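Local atomic coordinates of apolipophorin III (Locusta migratoria, PDB entry 1AEP), a protein that helps load diacylglycerol into lipophorin, the insect haemolymph lipoprotein, by covering its expanding hydrophobic surface, and so supports lipid transport during flight. Residues A76-A88 and S100-W112. Numbering follows the deposited sequence.
Sequences AFARNLNNSIHDA and SLQSALTNVGHQW
The hydroxyl of Ser-84 is held from both segments: Gln-111 NE2 donates to Ser-84 OG at 3.3 Å across the contact, while Ser-84 OG makes a weak hydrogen bond back to Leu-81 O within its own segment. The cross-segment bond is bent, with an N-H...O angle of 144°, and OG is tilted from the Gln-111 amide plane. The first torsion of Ser-84 sets OG between the backbone N and the carbonyl carbon, on the side of this amide. The setting is an antiparallel pair in the five-helix bundle of apolipophorin III: the segment axes, 76-83 of helix 69-83 and 100-112 of helix 94-121, run at 167° and approach to 9.7 Å.

Beside the polar pair, toward the N-terminal end of segment 76-88, the packing is aromatic. Phe-77 and Trp-112 form a T-shaped (edge-to-face) stack, with planes at 84° and Phe-77 CZ lying over the centre of the indole face, 3.5 Å from Trp-112 CE2. CG of Phe-77 is anti to the backbone N, which carries the ring toward the indole although its CB does not point there. Leu-81 CG sits over one face of the phenyl ring, offset toward its rim. Because Trp-112 also touches Val-11 of helix 7-25 and Ala-137, Ala-138 and Thr-141 of helix 131-154, an alanine here would probably leave the edge of Phe-77 without its aromatic partner and open a gap where helices 7-25, 69-83 and 131-154 meet the indole.

Farther along, Leu-81 CD2 meets Val-108 CG1 at 4.1 Å, the two side chains crossing at about a right angle. Ile-85 CG2 then touches both Val-108 CG2 and Ala-104 CB, and Ile-52 of helix 36-63 packs on Ile-85 and Val-108. Past the helical part of 76-88 the chain remains close to helix 100-112, where the methyl carbons Ala-88 CB and Ala-104 CB lie 4.0 Å apart.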
ATOM      1  N   ALA A  76      10.525  -7.540   9.150  1.00 25.98           N
ATOM      2  CA  ALA A  76      10.825  -6.118   9.114  1.00 10.40           C
ATOM      3  C   ALA A  76       9.957  -5.390   8.112  1.00 22.14           C
ATOM      4  O   ALA A  76       9.313  -4.392   8.425  1.00 46.46           O
ATOM      5  CB  ALA A  76      12.265  -5.933   8.675  1.00 28.87           C
ATOM      6  N   PHE A  77       9.969  -5.871   6.876  1.00 16.69           N
ATOM      7  CA  PHE A  77       9.209  -5.262   5.824  1.00 25.63           C
ATOM      8  C   PHE A  77       7.780  -5.066   6.223  1.00 11.50           C
ATOM      9  O   PHE A  77       7.204  -3.994   6.068  1.00 19.17           O
ATOM     10  CB  PHE A  77       9.304  -6.122   4.600  1.00 35.17           C
ATOM     11  CG  PHE A  77       8.373  -5.724   3.490  1.00 12.69           C
ATOM     12  CD1 PHE A  77       8.436  -4.484   2.876  1.00 35.65           C
ATOM     13  CD2 PHE A  77       7.487  -6.649   2.952  1.00 20.73           C
ATOM     14  CE1 PHE A  77       7.611  -4.167   1.801  1.00  3.62           C
ATOM     15  CE2 PHE A  77       6.636  -6.340   1.899  1.00 10.66           C
ATOM     16  CZ  PHE A  77       6.671  -5.082   1.322  1.00 27.02           C
ATOM     17  N   ALA A  78       7.210  -6.128   6.739  1.00  9.54           N
ATOM     18  CA  ALA A  78       5.858  -6.030   7.171  1.00 16.12           C
ATOM     19  C   ALA A  78       5.680  -4.896   8.177  1.00 24.55           C
ATOM     20  O   ALA A  78       4.807  -4.055   8.018  1.00 47.58           O
ATOM     21  CB  ALA A  78       5.492  -7.320   7.830  1.00 17.73           C
ATOM     22  N   ARG A  79       6.492  -4.901   9.238  1.00 30.29           N
ATOM     23  CA  ARG A  79       6.402  -3.888  10.278  1.00 40.76           C
ATOM     24  C   ARG A  79       6.397  -2.503   9.676  1.00 19.81           C
ATOM     25  O   ARG A  79       5.584  -1.658  10.006  1.00 49.14           O
ATOM     26  CB  ARG A  79       7.503  -3.973  11.322  1.00 28.91           C
ATOM     27  CG  ARG A  79       7.167  -4.930  12.460  1.00100.00           C
ATOM     28  CD  ARG A  79       8.197  -4.960  13.590  1.00100.00           C
ATOM     29  NE  ARG A  79       8.221  -6.228  14.347  1.00100.00           N
ATOM     30  CZ  ARG A  79       7.219  -6.734  15.085  1.00100.00           C
ATOM     31  NH1 ARG A  79       6.040  -6.104  15.227  1.00100.00           N
ATOM     32  NH2 ARG A  79       7.400  -7.909  15.708  1.00100.00           N
ATOM     33  N   ASN A  80       7.320  -2.298   8.758  1.00 19.43           N
ATOM     34  CA  ASN A  80       7.447  -1.035   8.076  1.00 22.59           C
ATOM     35  C   ASN A  80       6.222  -0.643   7.276  1.00 38.50           C
ATOM     36  O   ASN A  80       5.800   0.511   7.348  1.00 32.80           O
ATOM     37  CB  ASN A  80       8.657  -1.071   7.172  1.00 55.41           C
ATOM     38  CG  ASN A  80       9.800  -0.705   8.007  1.00 42.20           C
ATOM     39  OD1 ASN A  80      10.118   0.474   8.161  1.00100.00           O
ATOM     40  ND2 ASN A  80      10.391  -1.729   8.686  1.00 94.78           N
ATOM     41  N   LEU A  81       5.668  -1.597   6.494  1.00 23.11           N
ATOM     42  CA  LEU A  81       4.491  -1.304   5.715  1.00 28.57           C
ATOM     43  C   LEU A  81       3.442  -0.750   6.640  1.00 46.33           C
ATOM     44  O   LEU A  81       2.789   0.230   6.349  1.00 28.87           O
ATOM     45  CB  LEU A  81       3.876  -2.587   5.206  1.00 25.14           C
ATOM     46  CG  LEU A  81       4.341  -2.923   3.840  1.00  4.85           C
ATOM     47  CD1 LEU A  81       3.594  -4.192   3.473  1.00 24.01           C
ATOM     48  CD2 LEU A  81       3.916  -1.794   2.960  1.00 23.23           C
ATOM     49  N   ASN A  82       3.339  -1.385   7.812  1.00 16.04           N
ATOM     50  CA  ASN A  82       2.395  -0.980   8.830  1.00 61.29           C
ATOM     51  C   ASN A  82       2.651   0.423   9.360  1.00 20.88           C
ATOM     52  O   ASN A  82       1.735   1.161   9.710  1.00 49.80           O
ATOM     53  CB  ASN A  82       2.478  -1.891  10.011  1.00 29.04           C
ATOM     54  CG  ASN A  82       1.299  -1.596  10.857  1.00 63.34           C
ATOM     55  OD1 ASN A  82       0.166  -1.600  10.342  1.00 25.28           O
ATOM     56  ND2 ASN A  82       1.571  -1.301  12.111  1.00 71.42           N
ATOM     57  N   ASN A  83       3.907   0.797   9.433  1.00 62.10           N
ATOM     58  CA  ASN A  83       4.228   2.100   9.950  1.00 57.25           C
ATOM     59  C   ASN A  83       3.912   3.231   8.995  1.00 12.37           C
ATOM     60  O   ASN A  83       3.622   4.354   9.399  1.00100.00           O
ATOM     61  CB  ASN A  83       5.621   2.187  10.579  1.00 57.74           C
ATOM     62  CG  ASN A  83       5.712   1.219  11.757  1.00100.00           C
ATOM     63  OD1 ASN A  83       6.753   1.102  12.420  1.00100.00           O
ATOM     64  ND2 ASN A  83       4.610   0.493  12.015  1.00 85.40           N
ATOM     65  N   SER A  84       3.956   2.944   7.718  1.00 29.89           N
ATOM     66  CA  SER A  84       3.663   4.008   6.803  1.00 26.66           C
ATOM     67  C   SER A  84       2.185   4.254   6.607  1.00 27.90           C
ATOM     68  O   SER A  84       1.818   5.224   5.959  1.00 92.27           O
ATOM     69  CB  SER A  84       4.480   4.016   5.530  1.00 49.74           C
ATOM     70  OG  SER A  84       4.431   2.766   4.908  1.00 32.11           O
ATOM     71  N   ILE A  85       1.324   3.411   7.198  1.00 29.49           N
ATOM     72  CA  ILE A  85      -0.119   3.617   7.056  1.00 45.84           C
ATOM     73  C   ILE A  85      -0.906   3.985   8.329  1.00 32.38           C
ATOM     74  O   ILE A  85      -1.861   4.761   8.259  1.00 83.01           O
ATOM     75  CB  ILE A  85      -0.864   2.589   6.205  1.00 18.94           C
ATOM     76  CG1 ILE A  85      -0.446   1.147   6.505  1.00 20.28           C
ATOM     77  CG2 ILE A  85      -0.737   2.911   4.732  1.00 44.35           C
ATOM     78  CD1 ILE A  85      -1.299   0.485   7.579  1.00 20.76           C
ATOM     79  N   HIS A  86      -0.515   3.412   9.466  1.00 31.73           N
ATOM     80  CA  HIS A  86      -1.175   3.623  10.750  1.00 37.66           C
ATOM     81  C   HIS A  86      -1.866   4.965  10.922  1.00 82.10           C
ATOM     82  O   HIS A  86      -3.053   5.064  11.251  1.00 44.00           O
ATOM     83  CB  HIS A  86      -0.280   3.367  11.963  1.00 46.65           C
ATOM     84  CG  HIS A  86      -1.108   2.865  13.102  1.00100.00           C
ATOM     85  ND1 HIS A  86      -2.047   1.840  12.947  1.00100.00           N
ATOM     86  CD2 HIS A  86      -1.152   3.276  14.398  1.00100.00           C
ATOM     87  CE1 HIS A  86      -2.618   1.643  14.134  1.00100.00           C
ATOM     88  NE2 HIS A  86      -2.104   2.493  15.029  1.00100.00           N
ATOM     89  N   ASP A  87      -1.094   6.009  10.692  1.00 35.18           N
ATOM     90  CA  ASP A  87      -1.591   7.352  10.837  1.00 83.41           C
ATOM     91  C   ASP A  87      -1.842   8.012   9.518  1.00 33.97           C
ATOM     92  O   ASP A  87      -1.096   8.882   9.103  1.00 86.84           O
ATOM     93  CB  ASP A  87      -0.581   8.202  11.579  1.00100.00           C
ATOM     94  CG  ASP A  87      -0.542   7.850  13.021  1.00100.00           C
ATOM     95  OD1 ASP A  87      -1.535   7.681  13.718  1.00100.00           O
ATOM     96  OD2 ASP A  87       0.697   7.732  13.485  1.00100.00           O
ATOM     97  N   ALA A  88      -2.910   7.614   8.857  1.00 31.74           N
ATOM     98  CA  ALA A  88      -3.180   8.200   7.579  1.00 52.62           C
ATOM     99  C   ALA A  88      -4.570   8.793   7.451  1.00100.00           C
ATOM    100  O   ALA A  88      -4.844   9.548   6.513  1.00 38.45           O
ATOM    101  CB  ALA A  88      -2.836   7.224   6.489  1.00 69.83           C
ATOM    102  N   SER A 100      -1.542  13.425   3.836  1.00 36.59           N
ATOM    103  CA  SER A 100      -1.339  12.180   4.547  1.00 24.50           C
ATOM    104  C   SER A 100      -1.545  10.920   3.700  1.00 38.78           C
ATOM    105  O   SER A 100      -0.728  10.004   3.684  1.00 44.36           O
ATOM    106  CB  SER A 100      -2.230  12.175   5.800  1.00 25.87           C
ATOM    107  OG  SER A 100      -1.719  11.357   6.842  1.00100.00           O
ATOM    108  N   LEU A 101      -2.667  10.894   2.993  1.00 16.34           N
ATOM    109  CA  LEU A 101      -2.940   9.762   2.149  1.00 19.79           C
ATOM    110  C   LEU A 101      -1.904   9.635   1.068  1.00 15.21           C
ATOM    111  O   LEU A 101      -1.320   8.573   0.883  1.00 38.70           O
ATOM    112  CB  LEU A 101      -4.294   9.882   1.482  1.00 15.52           C
ATOM    113  CG  LEU A 101      -5.144   8.684   1.858  1.00 34.12           C
ATOM    114  CD1 LEU A 101      -6.367   8.609   0.971  1.00  1.22           C
ATOM    115  CD2 LEU A 101      -4.344   7.400   1.745  1.00 18.27           C
ATOM    116  N   GLN A 102      -1.708  10.731   0.346  1.00 17.56           N
ATOM    117  CA  GLN A 102      -0.752  10.790  -0.759  1.00 38.39           C
ATOM    118  C   GLN A 102       0.635  10.310  -0.425  1.00 14.77           C
ATOM    119  O   GLN A 102       1.354   9.770  -1.268  1.00 69.26           O
ATOM    120  CB  GLN A 102      -0.612  12.190  -1.302  1.00 16.06           C
ATOM    121  CG  GLN A 102      -0.843  12.134  -2.809  1.00 55.54           C
ATOM    122  CD  GLN A 102      -0.625  13.461  -3.418  1.00 87.05           C
ATOM    123  OE1 GLN A 102      -1.550  14.020  -4.013  1.00100.00           O
ATOM    124  NE2 GLN A 102       0.588  13.978  -3.219  1.00 86.14           N
ATOM    125  N   SER A 103       1.005  10.540   0.814  1.00 15.58           N
ATOM    126  CA  SER A 103       2.302  10.141   1.266  1.00 24.38           C
ATOM    127  C   SER A 103       2.264   8.672   1.591  1.00 24.79           C
ATOM    128  O   SER A 103       3.110   7.899   1.145  1.00 35.76           O
ATOM    129  CB  SER A 103       2.772  11.022   2.423  1.00 15.76           C
ATOM    130  OG  SER A 103       2.961  10.273   3.611  1.00100.00           O
ATOM    131  N   ALA A 104       1.247   8.304   2.367  1.00 15.29           N
ATOM    132  CA  ALA A 104       1.081   6.930   2.739  1.00  1.39           C
ATOM    133  C   ALA A 104       1.169   6.056   1.497  1.00  6.53           C
ATOM    134  O   ALA A 104       1.909   5.089   1.469  1.00 24.03           O
ATOM    135  CB  ALA A 104      -0.201   6.767   3.532  1.00  5.91           C
ATOM    136  N   LEU A 105       0.456   6.449   0.443  1.00 12.54           N
ATOM    137  CA  LEU A 105       0.458   5.705  -0.793  1.00 12.87           C
ATOM    138  C   LEU A 105       1.838   5.593  -1.384  1.00 20.87           C
ATOM    139  O   LEU A 105       2.305   4.534  -1.822  1.00 29.70           O
ATOM    140  CB  LEU A 105      -0.473   6.315  -1.852  1.00 25.11           C
ATOM    141  CG  LEU A 105      -1.977   6.089  -1.652  1.00 32.81           C
ATOM    142  CD1 LEU A 105      -2.695   6.842  -2.760  1.00 26.73           C
ATOM    143  CD2 LEU A 105      -2.372   4.617  -1.795  1.00 13.32           C
ATOM    144  N   THR A 106       2.484   6.714  -1.387  1.00 24.47           N
ATOM    145  CA  THR A 106       3.803   6.787  -1.922  1.00 10.61           C
ATOM    146  C   THR A 106       4.791   5.934  -1.147  1.00 19.18           C
ATOM    147  O   THR A 106       5.619   5.277  -1.727  1.00 26.03           O
ATOM    148  CB  THR A 106       4.195   8.231  -2.121  1.00 19.87           C
ATOM    149  OG1 THR A 106       3.145   8.821  -2.860  1.00 82.52           O
ATOM    150  CG2 THR A 106       5.457   8.251  -2.916  1.00 90.68           C
ATOM    151  N   ASN A 107       4.685   5.913   0.176  1.00 12.23           N
ATOM    152  CA  ASN A 107       5.589   5.099   0.968  1.00  1.97           C
ATOM    153  C   ASN A 107       5.374   3.583   0.773  1.00 12.54           C
ATOM    154  O   ASN A 107       6.318   2.797   0.844  1.00 45.06           O
ATOM    155  CB  ASN A 107       5.399   5.366   2.446  1.00 28.03           C
ATOM    156  CG  ASN A 107       5.738   6.777   2.766  1.00 38.46           C
ATOM    157  OD1 ASN A 107       5.333   7.291   3.825  1.00 56.44           O
ATOM    158  ND2 ASN A 107       6.438   7.407   1.838  1.00 37.29           N
ATOM    159  N   VAL A 108       4.129   3.160   0.536  1.00 14.48           N
ATOM    160  CA  VAL A 108       3.838   1.744   0.347  1.00 13.50           C
ATOM    161  C   VAL A 108       4.479   1.241  -0.932  1.00 12.02           C
ATOM    162  O   VAL A 108       4.993   0.128  -1.008  1.00 26.37           O
ATOM    163  CB  VAL A 108       2.329   1.506   0.359  1.00  7.01           C
ATOM    164  CG1 VAL A 108       1.981   0.133  -0.148  1.00 15.05           C
ATOM    165  CG2 VAL A 108       1.860   1.654   1.787  1.00  1.00           C
ATOM    166  N   GLY A 109       4.467   2.102  -1.942  1.00  7.32           N
ATOM    167  CA  GLY A 109       5.065   1.772  -3.216  1.00 27.29           C
ATOM    168  C   GLY A 109       6.580   1.635  -3.147  1.00  6.65           C
ATOM    169  O   GLY A 109       7.163   0.718  -3.734  1.00 49.15           O
ATOM    170  N   HIS A 110       7.213   2.569  -2.425  1.00 12.59           N
ATOM    171  CA  HIS A 110       8.660   2.588  -2.283  1.00  2.63           C
ATOM    172  C   HIS A 110       9.178   1.398  -1.532  1.00 14.30           C
ATOM    173  O   HIS A 110      10.190   0.825  -1.904  1.00 44.48           O
ATOM    174  CB  HIS A 110       9.205   3.877  -1.734  1.00 16.77           C
ATOM    175  CG  HIS A 110       8.978   4.950  -2.719  1.00  6.61           C
ATOM    176  ND1 HIS A 110       8.878   6.266  -2.304  1.00 47.00           N
ATOM    177  CD2 HIS A 110       8.829   4.896  -4.067  1.00 40.52           C
ATOM    178  CE1 HIS A 110       8.665   6.971  -3.406  1.00 15.82           C
ATOM    179  NE2 HIS A 110       8.640   6.197  -4.480  1.00 29.53           N
ATOM    180  N   GLN A 111       8.447   1.031  -0.491  1.00 16.86           N
ATOM    181  CA  GLN A 111       8.768  -0.107   0.327  1.00 31.66           C
ATOM    182  C   GLN A 111       8.637  -1.421  -0.448  1.00  6.29           C
ATOM    183  O   GLN A 111       9.353  -2.387  -0.184  1.00 55.49           O
ATOM    184  CB  GLN A 111       7.864  -0.063   1.520  1.00  9.24           C
ATOM    185  CG  GLN A 111       8.609   0.459   2.735  1.00 66.13           C
ATOM    186  CD  GLN A 111       7.700   1.241   3.650  1.00100.00           C
ATOM    187  OE1 GLN A 111       7.851   2.450   3.863  1.00100.00           O
ATOM    188  NE2 GLN A 111       6.706   0.529   4.174  1.00 80.44           N
ATOM    189  N   TRP A 112       7.711  -1.440  -1.411  1.00 19.10           N
ATOM    190  CA  TRP A 112       7.506  -2.583  -2.261  1.00 25.07           C
ATOM    191  C   TRP A 112       8.654  -2.702  -3.236  1.00  5.36           C
ATOM    192  O   TRP A 112       9.151  -3.793  -3.482  1.00 36.91           O
ATOM    193  CB  TRP A 112       6.174  -2.540  -2.987  1.00 12.52           C
ATOM    194  CG  TRP A 112       5.223  -3.345  -2.182  1.00 10.99           C
ATOM    195  CD1 TRP A 112       4.206  -2.864  -1.436  1.00  1.00           C
ATOM    196  CD2 TRP A 112       5.248  -4.771  -1.992  1.00 20.05           C
ATOM    197  NE1 TRP A 112       3.592  -3.893  -0.783  1.00 23.50           N
ATOM    198  CE2 TRP A 112       4.176  -5.083  -1.125  1.00  8.29           C
ATOM    199  CE3 TRP A 112       6.020  -5.832  -2.506  1.00 13.50           C
ATOM    200  CZ2 TRP A 112       3.877  -6.403  -0.713  1.00 18.04           C
ATOM    201  CZ3 TRP A 112       5.755  -7.116  -2.083  1.00  8.53           C
ATOM    202  CH2 TRP A 112       4.697  -7.412  -1.197  1.00 13.75           C
TER